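Local structure of putative mandelate racemase/muconate lactonizing enzyme (3DDM) at residues 91-96 with 283-288; 74-79 with 111-116; 213-218 with 232-237; 267-272 with 276-281. The protein is of unknown function but belongs to the mandelate racemase/muconate lactonizing enzyme family, pairing an N-terminal capping domain with an enolase-type barrel. The protein carries 1 engineered substitution. All blocks are in the same frame, centred on the assembly; numbering follows the deposited sequence.

In the fold
From the N terminus, the chain first builds the capping domain, where contact 2 closes a loop between 74-79 and 111-116. Segment 91-96 leaves from between these two, and its partner 283-288 comes far later, so contacts 1 and 2 cross along the chain; they also touch in space, through K284 and W285 against A114 and Q115. Contact 2 ties two capping helices together. Within the barrel, contact 3 closes a short loop from helix 212-222 to the segment after the next strand, and contact 4 then closes an even shorter one inside a single beta-alpha-beta unit. Both are enclosed by the long loop of contact 1, the one contact here that joins the two domains.

Contact 1: 91-96 with 283-288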
loop_
_atom_site.group_PDB
_atom_site.type_symbol
_atom_site.label_atom_id
_atom_site.label_comp_id
_atom_site.label_asym_id
_atom_site.label_seq_id
_atom_site.Cartn_x
_atom_site.Cartn_y
_atom_site.Cartn_z
ATOM N N GLN A 91 -13.980 18.733 5.603
ATOM C CA GLN A 91 -14.696 17.784 6.437
ATOM C C GLN A 91 -14.853 16.424 5.746
ATOM O O GLN A 91 -14.727 15.382 6.387
ATOM C CB GLN A 91 -16.062 18.351 6.810
ATOM C CG GLN A 91 -16.903 17.419 7.649
ATOM C CD GLN A 91 -18.219 18.041 8.075
ATOM O OE1 GLN A 91 -18.245 18.942 8.911
ATOM N NE2 GLN A 91 -19.319 17.569 7.494
ATOM N N ALA A 92 -15.126 16.425 4.444
ATOM C CA ALA A 92 -15.272 15.172 3.701
ATOM C C ALA A 92 -13.912 14.479 3.659
ATOM O O ALA A 92 -13.823 13.256 3.645
ATOM C CB ALA A 92 -15.768 15.445 2.276
ATOM N N PHE A 93 -12.848 15.268 3.634
ATOM C CA PHE A 93 -11.518 14.703 3.603
ATOM C C PHE A 93 -11.245 13.971 4.914
ATOM O O PHE A 93 -10.837 12.806 4.920
ATOM C CB PHE A 93 -10.488 15.804 3.403
ATOM C CG PHE A 93 -9.077 15.319 3.478
ATOM C CD1 PHE A 93 -8.606 14.363 2.571
ATOM C CD2 PHE A 93 -8.213 15.799 4.462
ATOM C CE1 PHE A 93 -7.289 13.888 2.649
ATOM C CE2 PHE A 93 -6.894 15.333 4.547
ATOM C CZ PHE A 93 -6.434 14.375 3.640
ATOM N N ALA A 94 -11.481 14.656 6.030
ATOM C CA ALA A 94 -11.256 14.066 7.342
ATOM C C ALA A 94 -12.154 12.851 7.571
ATOM O O ALA A 94 -11.798 11.936 8.314
ATOM C CB ALA A 94 -11.494 15.106 8.431
ATOM N N HIS A 95 -13.316 12.831 6.936
ATOM C CA HIS A 95 -14.213 11.707 7.124
ATOM C C HIS A 95 -13.664 10.493 6.390
ATOM O O HIS A 95 -13.642 9.391 6.938
ATOM C CB HIS A 95 -15.617 12.047 6.618
ATOM C CG HIS A 95 -16.612 10.943 6.807
ATOM N ND1 HIS A 95 -17.200 10.280 5.751
ATOM C CD2 HIS A 95 -17.119 10.384 7.932
ATOM C CE1 HIS A 95 -18.029 9.359 6.215
ATOM N NE2 HIS A 95 -17.996 9.402 7.535
ATOM N N LEU A 96 -13.198 10.705 5.159
ATOM C CA LEU A 96 -12.669 9.620 4.343
ATOM C C LEU A 96 -11.420 8.989 4.915
ATOM O O LEU A 96 -11.247 7.770 4.825
ATOM C CB LEU A 96 -12.408 10.094 2.912
ATOM C CG LEU A 96 -13.669 10.399 2.104
ATOM C CD1 LEU A 96 -13.288 10.624 0.660
ATOM C CD2 LEU A 96 -14.658 9.244 2.222
ATOM N N ALA A 283 -2.013 15.556 -5.540
ATOM C CA ALA A 283 -2.804 14.471 -6.147
ATOM C C ALA A 283 -2.429 13.111 -5.525
ATOM O O ALA A 283 -3.117 12.104 -5.720
ATOM C CB ALA A 283 -2.593 14.430 -7.652
ATOM N N LYS A 284 -1.333 13.095 -4.772
ATOM C CA LYS A 284 -0.876 11.880 -4.121
ATOM C C LYS A 284 -1.437 11.836 -2.706
ATOM O O LYS A 284 -1.884 10.785 -2.243
ATOM C CB LYS A 284 0.648 11.847 -4.081
ATOM C CG LYS A 284 1.256 10.590 -4.676
ATOM C CD LYS A 284 2.778 10.659 -4.683
ATOM C CE LYS A 284 3.381 9.286 -4.838
ATOM N NZ LYS A 284 4.838 9.280 -4.548
ATOM N N TRP A 285 -1.416 12.981 -2.021
ATOM C CA TRP A 285 -1.944 13.055 -0.659
ATOM C C TRP A 285 -2.612 14.379 -0.249
ATOM O O TRP A 285 -2.208 15.470 -0.663
ATOM C CB TRP A 285 -0.852 12.740 0.376
ATOM C CG TRP A 285 -1.376 12.910 1.771
ATOM C CD1 TRP A 285 -2.123 12.010 2.483
ATOM C CD2 TRP A 285 -1.344 14.115 2.561
ATOM N NE1 TRP A 285 -2.566 12.580 3.662
ATOM C CE2 TRP A 285 -2.102 13.868 3.734
ATOM C CE3 TRP A 285 -0.755 15.378 2.386
ATOM C CZ2 TRP A 285 -2.286 14.839 4.729
ATOM C CZ3 TRP A 285 -0.937 16.346 3.376
ATOM C CH2 TRP A 285 -1.699 16.066 4.536
ATOM N N GLY A 286 -3.641 14.249 0.586
ATOM C CA GLY A 286 -4.354 15.393 1.123
ATOM C C GLY A 286 -5.175 16.281 0.213
ATOM O O GLY A 286 -6.189 16.839 0.645
ATOM N N GLY A 287 -4.754 16.425 -1.038
ATOM C CA GLY A 287 -5.484 17.291 -1.941
ATOM C C GLY A 287 -5.301 18.701 -1.421
ATOM O O GLY A 287 -4.292 19.001 -0.782
ATOM N N PHE A 288 -6.269 19.571 -1.677
ATOM C CA PHE A 288 -6.173 20.948 -1.208
ATOM C C PHE A 288 -6.376 21.005 0.304
ATOM O O PHE A 288 -5.602 21.631 1.030
ATOM C CB PHE A 288 -7.220 21.807 -1.910
ATOM C CG PHE A 288 -6.944 22.020 -3.365
ATOM C CD1 PHE A 288 -5.833 22.764 -3.770
ATOM C CD2 PHE A 288 -7.811 21.516 -4.328
ATOM C CE1 PHE A 288 -5.589 23.011 -5.115
ATOM C CE2 PHE A 288 -7.584 21.751 -5.680
ATOM C CZ PHE A 288 -6.467 22.504 -6.078
#
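F93 against W285 and G286 is an interdomain contact: a phenylalanine of the N-terminal capping domain meets a loop of the enolase-type barrel. F93 sits on helix 89-98, while the loop leads from strand 275-278 of the barrel into helix 287-300. Such a capping domain packed beside a modified TIM barrel is the hallmark of the enolase superfamily.

On the capping side F93 does all the touching. Its CG lies anti to the backbone N (chi1 175°), which carries the ring away from its own helix and over to the loop. The far end of the ring lands on backbone: F93 CZ is 3.4 Å from G286 CA, and F93 CE1 is 3.6 Å from that same carbon. G286 has a positive phi of 67°, and as a glycine it offers its bare main chain to the ring. W285 NE1 lies at the edge of the F93 ring, near its plane, 4.3 Å from F93 CZ, and that carbon approaches the indole obliquely.

No hydrogen bond links the two segments, and the contact is packing of an aromatic ring on main chain and on an indole. The indole N-H makes a weak bond to E97 OE2, just beyond the helical segment, which gives W285 a polar link to the same helix that presents F93. F93 also touches I117 and D121 of helix 110-131 and S289 of helix 287-300. Over one face of its ring, displaced toward the rim, G286 O stands 3.7 Å above the plane.

Contact 2: 74-79 with 111-116; sequences ETVLAP and GPLAQA
L77 reaches across from helix 65-81 and lays its CD1 methyl over A116 of helix 110-131. Its CG sits beside the backbone N (chi1 -54°), from where the branch extends toward the other helix; CD1 is the methyl that touches, meeting the CB of A116. The modelled separation of these two carbons is too short to be trusted, but the pairing itself is plain, and the backbones are closest here as well, with L77 CA 7.9 Å from A116 CA.

One residue back on the first helix and one turn back on the second, a looser pair extends the interface. V76 CG1 faces L113 CD2 at 4.5 Å, a grazing contact made by single methyls, the leucine reaching it with the end of its side chain. Helix 65-81 is irregular at this point: it has a wider pi-type turn at 74-77 and a kink at P79, whose nitrogen carries no hydrogen to give to the preceding turn.

Further along helix 110-131, I117 and L120 also pack on L77; helix 101-107 adds L103 on V76 and A104 on L113. Q115, turned elsewhere, bonds to R69 through OE1. With only carbon atoms meeting across the segments and no hydrogen bond between them, these two capping-domain helices are held at this place by shape and by exclusion of water, without directional bonds.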
loop_
_atom_site.group_PDB
_atom_site.type_symbol
_atom_site.label_atom_id
_atom_site.label_comp_id
_atom_site.label_asym_id
_atom_site.label_seq_id
_atom_site.Cartn_x
_atom_site.Cartn_y
_atom_site.Cartn_z
ATOM N N GLU A 74 -14.591 4.130 -6.720
ATOM C CA GLU A 74 -15.980 3.739 -6.936
ATOM C C GLU A 74 -16.537 2.708 -5.944
ATOM O O GLU A 74 -17.706 2.777 -5.581
ATOM C CB GLU A 74 -16.168 3.242 -8.379
ATOM C CG GLU A 74 -15.847 4.303 -9.438
ATOM C CD GLU A 74 -16.121 3.850 -10.879
ATOM O OE1 GLU A 74 -15.683 2.736 -11.256
ATOM O OE2 GLU A 74 -16.761 4.616 -11.640
ATOM N N THR A 75 -15.718 1.767 -5.482
ATOM C CA THR A 75 -16.216 0.749 -4.553
ATOM C C THR A 75 -16.027 1.026 -3.061
ATOM O O THR A 75 -16.728 0.445 -2.239
ATOM C CB THR A 75 -15.595 -0.642 -4.841
ATOM O OG1 THR A 75 -14.209 -0.634 -4.485
ATOM C CG2 THR A 75 -15.720 -0.994 -6.316
ATOM N N VAL A 76 -15.102 1.906 -2.699
ATOM C CA VAL A 76 -14.862 2.179 -1.286
ATOM C C VAL A 76 -15.119 3.610 -0.830
ATOM O O VAL A 76 -15.801 3.837 0.170
ATOM C CB VAL A 76 -13.421 1.787 -0.908
ATOM C CG1 VAL A 76 -13.048 2.349 0.458
ATOM C CG2 VAL A 76 -13.294 0.278 -0.926
ATOM N N LEU A 77 -14.572 4.579 -1.552
ATOM C CA LEU A 77 -14.746 5.974 -1.178
ATOM C C LEU A 77 -16.081 6.567 -1.610
ATOM O O LEU A 77 -16.645 7.388 -0.898
ATOM C CB LEU A 77 -13.612 6.807 -1.767
ATOM C CG LEU A 77 -12.197 6.343 -1.433
ATOM C CD1 LEU A 77 -11.230 7.039 -2.362
ATOM C CD2 LEU A 77 -11.870 6.631 0.018
ATOM N N ALA A 78 -16.587 6.162 -2.775
ATOM C CA ALA A 78 -17.855 6.696 -3.280
ATOM C C ALA A 78 -18.999 6.522 -2.280
ATOM O O ALA A 78 -19.684 7.490 -1.944
ATOM C CB ALA A 78 -18.209 6.048 -4.620
ATOM N N PRO A 79 -19.219 5.284 -1.789
ATOM C CA PRO A 79 -20.286 4.995 -0.821
ATOM C C PRO A 79 -20.178 5.855 0.433
ATOM O O PRO A 79 -21.180 6.383 0.923
ATOM C CB PRO A 79 -20.087 3.520 -0.516
ATOM C CG PRO A 79 -19.533 2.983 -1.810
ATOM C CD PRO A 79 -18.530 4.042 -2.190
ATOM N N GLY A 111 -1.111 4.088 0.497
ATOM C CA GLY A 111 -0.877 4.862 -0.713
ATOM C C GLY A 111 -2.073 4.937 -1.649
ATOM O O GLY A 111 -2.594 6.022 -1.896
ATOM N N PRO A 112 -2.525 3.802 -2.204
ATOM C CA PRO A 112 -3.675 3.811 -3.112
ATOM C C PRO A 112 -4.851 4.590 -2.523
ATOM O O PRO A 112 -5.466 5.421 -3.200
ATOM C CB PRO A 112 -3.989 2.330 -3.272
ATOM C CG PRO A 112 -2.634 1.717 -3.217
ATOM C CD PRO A 112 -1.983 2.439 -2.061
ATOM N N LEU A 113 -5.160 4.322 -1.258
ATOM C CA LEU A 113 -6.256 5.008 -0.583
ATOM C C LEU A 113 -6.013 6.511 -0.445
ATOM O O LEU A 113 -6.910 7.307 -0.707
ATOM C CB LEU A 113 -6.484 4.396 0.797
ATOM C CG LEU A 113 -7.175 3.036 0.839
ATOM C CD1 LEU A 113 -6.913 2.392 2.194
ATOM C CD2 LEU A 113 -8.667 3.202 0.572
ATOM N N ALA A 114 -4.815 6.907 -0.027
ATOM C CA ALA A 114 -4.529 8.335 0.115
ATOM C C ALA A 114 -4.691 9.038 -1.228
ATOM O O ALA A 114 -5.277 10.128 -1.318
ATOM C CB ALA A 114 -3.130 8.542 0.628
ATOM N N GLN A 115 -4.167 8.395 -2.267
ATOM C CA GLN A 115 -4.211 8.911 -3.619
ATOM C C GLN A 115 -5.651 9.071 -4.108
ATOM O O GLN A 115 -6.039 10.129 -4.639
ATOM C CB GLN A 115 -3.409 7.982 -4.533
ATOM C CG GLN A 115 -1.895 8.182 -4.420
ATOM C CD GLN A 115 -1.101 6.878 -4.347
ATOM O OE1 GLN A 115 -1.326 5.945 -5.117
ATOM N NE2 GLN A 115 -0.153 6.825 -3.426
ATOM N N ALA A 116 -6.454 8.032 -3.925
ATOM C CA ALA A 116 -7.845 8.117 -4.339
ATOM C C ALA A 116 -8.515 9.240 -3.547
ATOM O O ALA A 116 -9.286 10.021 -4.102
ATOM C CB ALA A 116 -8.553 6.793 -4.088
#

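Contact 3: 213-218 with 232-237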
loop_
_atom_site.group_PDB
_atom_site.type_symbol
_atom_site.label_atom_id
_atom_site.label_comp_id
_atom_site.label_asym_id
_atom_site.label_seq_id
_atom_site.Cartn_x
_atom_site.Cartn_y
_atom_site.Cartn_z
ATOM N N PRO A 213 26.507 7.777 2.402
ATOM C CA PRO A 213 27.844 8.153 1.931
ATOM C C PRO A 213 27.934 8.562 0.454
ATOM O O PRO A 213 28.782 9.377 0.079
ATOM C CB PRO A 213 28.698 6.931 2.289
ATOM C CG PRO A 213 27.712 5.806 2.314
ATOM C CD PRO A 213 26.496 6.416 2.962
ATOM N N ARG A 214 27.056 8.028 -0.385
ATOM C CA ARG A 214 27.079 8.386 -1.801
ATOM C C ARG A 214 26.477 9.776 -2.011
ATOM O O ARG A 214 26.971 10.562 -2.820
ATOM C CB ARG A 214 26.301 7.351 -2.610
ATOM C CG ARG A 214 26.485 7.413 -4.118
ATOM C CD ARG A 214 25.779 6.209 -4.735
ATOM N NE ARG A 214 25.664 6.258 -6.191
ATOM C CZ ARG A 214 25.082 5.306 -6.917
ATOM N NH1 ARG A 214 24.565 4.235 -6.320
ATOM N NH2 ARG A 214 25.012 5.419 -8.239
ATOM N N ALA A 215 25.409 10.076 -1.280
ATOM C CA ALA A 215 24.753 11.369 -1.391
ATOM C C ALA A 215 25.715 12.469 -0.969
ATOM O O ALA A 215 25.809 13.503 -1.624
ATOM C CB ALA A 215 23.515 11.400 -0.522
ATOM N N ARG A 216 26.423 12.245 0.135
ATOM C CA ARG A 216 27.392 13.220 0.633
ATOM C C ARG A 216 28.408 13.469 -0.473
ATOM O O ARG A 216 28.680 14.611 -0.845
ATOM C CB ARG A 216 28.128 12.688 1.869
ATOM C CG ARG A 216 27.340 12.698 3.167
ATOM C CD ARG A 216 28.212 12.184 4.327
ATOM N NE ARG A 216 29.428 12.985 4.504
ATOM C CZ ARG A 216 29.555 14.004 5.351
ATOM N NH1 ARG A 216 28.541 14.365 6.128
ATOM N NH2 ARG A 216 30.693 14.679 5.410
ATOM N N GLN A 217 28.956 12.376 -0.993
ATOM C CA GLN A 217 29.943 12.430 -2.063
ATOM C C GLN A 217 29.417 13.176 -3.288
ATOM O O GLN A 217 30.057 14.108 -3.771
ATOM C CB GLN A 217 30.338 11.014 -2.464
ATOM C CG GLN A 217 31.323 10.947 -3.594
ATOM C CD GLN A 217 31.330 9.583 -4.255
ATOM O OE1 GLN A 217 31.661 8.571 -3.626
ATOM N NE2 GLN A 217 30.947 9.546 -5.531
ATOM N N MET A 218 28.250 12.770 -3.790
ATOM C CA MET A 218 27.673 13.415 -4.966
ATOM C C MET A 218 27.244 14.860 -4.717
ATOM O O MET A 218 27.490 15.731 -5.549
ATOM C CB MET A 218 26.484 12.612 -5.492
ATOM C CG MET A 218 26.855 11.331 -6.212
ATOM S SD MET A 218 27.907 11.565 -7.661
ATOM C CE MET A 218 26.781 12.447 -8.761
ATOM N N GLU A 232 15.220 14.307 -3.372
ATOM C CA GLU A 232 15.212 12.934 -2.891
ATOM C C GLU A 232 16.546 12.174 -3.024
ATOM O O GLU A 232 16.592 11.082 -3.596
ATOM C CB GLU A 232 14.093 12.147 -3.588
ATOM C CG GLU A 232 12.688 12.698 -3.358
ATOM C CD GLU A 232 11.636 11.596 -3.265
ATOM O OE1 GLU A 232 10.973 11.498 -2.211
ATOM O OE2 GLU A 232 11.471 10.825 -4.236
ATOM N N PRO A 233 17.640 12.731 -2.473
ATOM C CA PRO A 233 18.951 12.077 -2.552
ATOM C C PRO A 233 18.984 10.754 -1.791
ATOM O O PRO A 233 19.769 9.861 -2.120
ATOM C CB PRO A 233 19.892 13.122 -1.955
ATOM C CG PRO A 233 19.033 13.750 -0.907
ATOM C CD PRO A 233 17.714 13.939 -1.633
ATOM N N LEU A 234 18.130 10.639 -0.777
ATOM C CA LEU A 234 18.033 9.426 0.034
ATOM C C LEU A 234 16.598 8.939 0.016
ATOM O O LEU A 234 15.694 9.696 -0.332
ATOM C CB LEU A 234 18.388 9.715 1.488
ATOM C CG LEU A 234 19.728 10.308 1.882
ATOM C CD1 LEU A 234 19.686 10.572 3.378
ATOM C CD2 LEU A 234 20.859 9.366 1.508
ATOM N N ARG A 235 16.382 7.685 0.407
ATOM C CA ARG A 235 15.022 7.153 0.471
ATOM C C ARG A 235 14.262 7.912 1.571
ATOM O O ARG A 235 14.823 8.248 2.616
ATOM C CB ARG A 235 15.036 5.668 0.821
ATOM C CG ARG A 235 15.780 4.788 -0.152
ATOM C CD ARG A 235 15.635 3.322 0.242
ATOM N NE ARG A 235 16.316 2.437 -0.704
ATOM C CZ ARG A 235 16.244 1.105 -0.677
ATOM N NH1 ARG A 235 15.518 0.493 0.255
ATOM N NH2 ARG A 235 16.898 0.390 -1.586
ATOM N N ALA A 236 12.983 8.177 1.327
ATOM C CA ALA A 236 12.131 8.886 2.278
ATOM C C ALA A 236 12.093 8.165 3.627
ATOM O O ALA A 236 11.745 8.752 4.650
ATOM C CB ALA A 236 10.722 9.007 1.700
ATOM N N ASP A 237 12.466 6.885 3.595
ATOM C CA ASP A 237 12.516 5.987 4.751
ATOM C C ASP A 237 13.586 6.356 5.772
ATOM O O ASP A 237 13.346 6.306 6.969
ATOM C CB ASP A 237 12.804 4.554 4.280
ATOM C CG ASP A 237 11.559 3.705 4.188
ATOM O OD1 ASP A 237 10.481 4.195 4.588
ATOM O OD2 ASP A 237 11.655 2.547 3.724
#
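Apolar contacts join the two segments, and all of them run through the single methyl of A215. From helix 212-222 this CB points at the loop that follows strand 229-231 and meets two consecutive residues there. L234 comes closest, its CD2 methyl 3.9 Å from A215 CB. L234 does not set out toward the helix; with CG set beside the backbone N (chi1 -58°), it is the outer branch that reaches the alanine. P233 adds its ring, with P233 CB 4.3 Å from A215 CB. The small alanine lets the chains come near, and A215 CA lies 6.0 Å from P233 CA. L246 of helix 240-249 packs on both A215 and P233, so the same patch continues to the next helix, where W243 also touches the proline.

Polar interactions lead away from this patch. R214 forms a salt bridge with D182, and R216 forms one with E245, tying helix 212-222 to its neighbours in the sequence of barrel helices. No hydrogen bond passes between the two segments themselves.

Subunit packing takes up the far end of the loop, where R235 and A236 lie against A101 and I105 of the second subunit.

Here the first part of helix 212-222 meets the loop after the next strand, both at the C-terminal end of a TIM-type beta/alpha barrel, where strands run out into loops and helices begin.

Contact 4: 267-272 with 276-281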
loop_
_atom_site.group_PDB
_atom_site.type_symbol
_atom_site.label_atom_id
_atom_site.label_comp_id
_atom_site.label_asym_id
_atom_site.label_seq_id
_atom_site.Cartn_x
_atom_site.Cartn_y
_atom_site.Cartn_z
ATOM N N GLU A 267 4.894 17.519 9.583
ATOM C CA GLU A 267 5.306 18.238 10.790
ATOM C C GLU A 267 6.722 17.782 11.160
ATOM O O GLU A 267 7.564 18.586 11.578
ATOM C CB GLU A 267 4.350 17.961 11.956
ATOM C CG GLU A 267 2.915 18.414 11.728
ATOM C CD GLU A 267 2.020 18.145 12.938
ATOM O OE1 GLU A 267 2.235 17.114 13.621
ATOM O OE2 GLU A 267 1.096 18.953 13.193
ATOM N N THR A 268 6.977 16.485 10.998
ATOM C CA THR A 268 8.284 15.916 11.289
ATOM C C THR A 268 9.339 16.520 10.371
ATOM O O THR A 268 10.419 16.901 10.821
ATOM C CB THR A 268 8.277 14.396 11.095
ATOM O OG1 THR A 268 7.418 13.803 12.074
ATOM C CG2 THR A 268 9.688 13.824 11.224
ATOM N N ALA A 269 9.020 16.597 9.082
ATOM C CA ALA A 269 9.938 17.167 8.110
ATOM C C ALA A 269 10.184 18.624 8.467
ATOM O O ALA A 269 11.317 19.102 8.449
ATOM C CB ALA A 269 9.348 17.060 6.713
ATOM N N LEU A 270 9.108 19.321 8.809
ATOM C CA LEU A 270 9.172 20.726 9.182
ATOM C C LEU A 270 9.996 20.919 10.463
ATOM O O LEU A 270 10.803 21.846 10.573
ATOM C CB LEU A 270 7.752 21.257 9.397
ATOM C CG LEU A 270 7.549 22.740 9.090
ATOM C CD1 LEU A 270 7.865 23.014 7.620
ATOM C CD2 LEU A 270 6.121 23.134 9.415
ATOM N N ALA A 271 9.783 20.030 11.428
ATOM C CA ALA A 271 10.484 20.082 12.701
ATOM C C ALA A 271 12.002 20.003 12.566
ATOM O O ALA A 271 12.727 20.521 13.417
ATOM C CB ALA A 271 9.994 18.956 13.608
ATOM N N ALA A 272 12.477 19.354 11.504
ATOM C CA ALA A 272 13.911 19.181 11.282
ATOM C C ALA A 272 14.531 20.199 10.333
ATOM O O ALA A 272 15.677 20.604 10.512
ATOM C CB ALA A 272 14.182 17.776 10.774
ATOM N N ARG A 276 14.754 21.822 2.681
ATOM C CA ARG A 276 14.463 23.255 2.643
ATOM C C ARG A 276 13.460 23.581 1.542
ATOM O O ARG A 276 12.949 24.696 1.452
ATOM C CB ARG A 276 15.748 24.062 2.470
ATOM C CG ARG A 276 16.562 24.114 3.741
ATOM C CD ARG A 276 17.725 25.063 3.627
ATOM N NE ARG A 276 17.832 25.876 4.832
ATOM C CZ ARG A 276 17.012 26.878 5.132
ATOM N NH1 ARG A 276 16.024 27.198 4.304
ATOM N NH2 ARG A 276 17.165 27.546 6.268
ATOM N N VAL A 277 13.182 22.582 0.715
ATOM C CA VAL A 277 12.220 22.704 -0.365
ATOM C C VAL A 277 11.245 21.542 -0.174
ATOM O O VAL A 277 11.588 20.383 -0.426
ATOM C CB VAL A 277 12.918 22.597 -1.743
ATOM C CG1 VAL A 277 11.899 22.742 -2.867
ATOM C CG2 VAL A 277 13.995 23.663 -1.853
ATOM N N MET A 278 10.049 21.848 0.317
ATOM C CA MET A 278 9.050 20.815 0.530
ATOM C C MET A 278 8.148 20.762 -0.689
ATOM O O MET A 278 7.684 21.788 -1.169
ATOM C CB MET A 278 8.260 21.076 1.813
ATOM C CG MET A 278 8.664 20.126 2.956
ATOM S SD MET A 278 9.232 20.953 4.471
ATOM C CE MET A 278 10.628 21.885 3.800
ATOM N N GLN A 279 7.917 19.545 -1.181
ATOM C CA GLN A 279 7.149 19.308 -2.395
ATOM C C GLN A 279 5.962 18.354 -2.262
ATOM O O GLN A 279 5.965 17.263 -2.835
ATOM C CB GLN A 279 8.098 18.768 -3.469
ATOM C CG GLN A 279 9.414 19.529 -3.576
ATOM C CD GLN A 279 10.483 18.742 -4.328
ATOM O OE1 GLN A 279 10.903 17.669 -3.887
ATOM N NE2 GLN A 279 10.927 19.271 -5.469
ATOM N N PRO A 280 4.934 18.739 -1.501
ATOM C CA PRO A 280 3.808 17.805 -1.404
ATOM C C PRO A 280 3.053 17.672 -2.741
ATOM O O PRO A 280 2.766 18.678 -3.411
ATOM C CB PRO A 280 2.948 18.413 -0.296
ATOM C CG PRO A 280 3.291 19.892 -0.346
ATOM C CD PRO A 280 4.783 19.867 -0.563
ATOM N N ASP A 281 2.749 16.430 -3.128
ATOM C CA ASP A 281 2.024 16.143 -4.371
ATOM C C ASP A 281 0.536 16.096 -4.026
ATOM O O ASP A 281 0.021 15.063 -3.602
ATOM C CB ASP A 281 2.467 14.793 -4.938
ATOM C CG ASP A 281 1.980 14.567 -6.348
ATOM O OD1 ASP A 281 0.848 14.989 -6.661
ATOM O OD2 ASP A 281 2.725 13.955 -7.143
#
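Within the beta-alpha-beta unit formed by strand 254-256, helix 263-272 and strand 275-278, L270 and A269 of the helix rest on M278 of the second, parallel strand. The sulfur is what they share: M278 SD lies 4.0 Å from L270 CD1, and 4.5 Å separates it from A269 CB. The methionine sets out toward the helix and is then bent at chi2, which places SD beside the two residues, and again at chi3 (-59°), which folds CE back. L270 reaches the sulfur with one outer methyl, and the two side chains cross at about a right angle. A269 contributes just its CB, from a bond directed at the strand.

V298 of helix 287-300 touches both L270 and M278, and L303 also packs on the methionine, which extends this apolar layer to the next helix around. V277, the residue before M278, packs instead on A255 and C306 of the two flanking strands. With no hydrogen bond between the segments, the contact across them is side-chain packing, in the way an outer helix is seated on the strands of a TIM-type barrel.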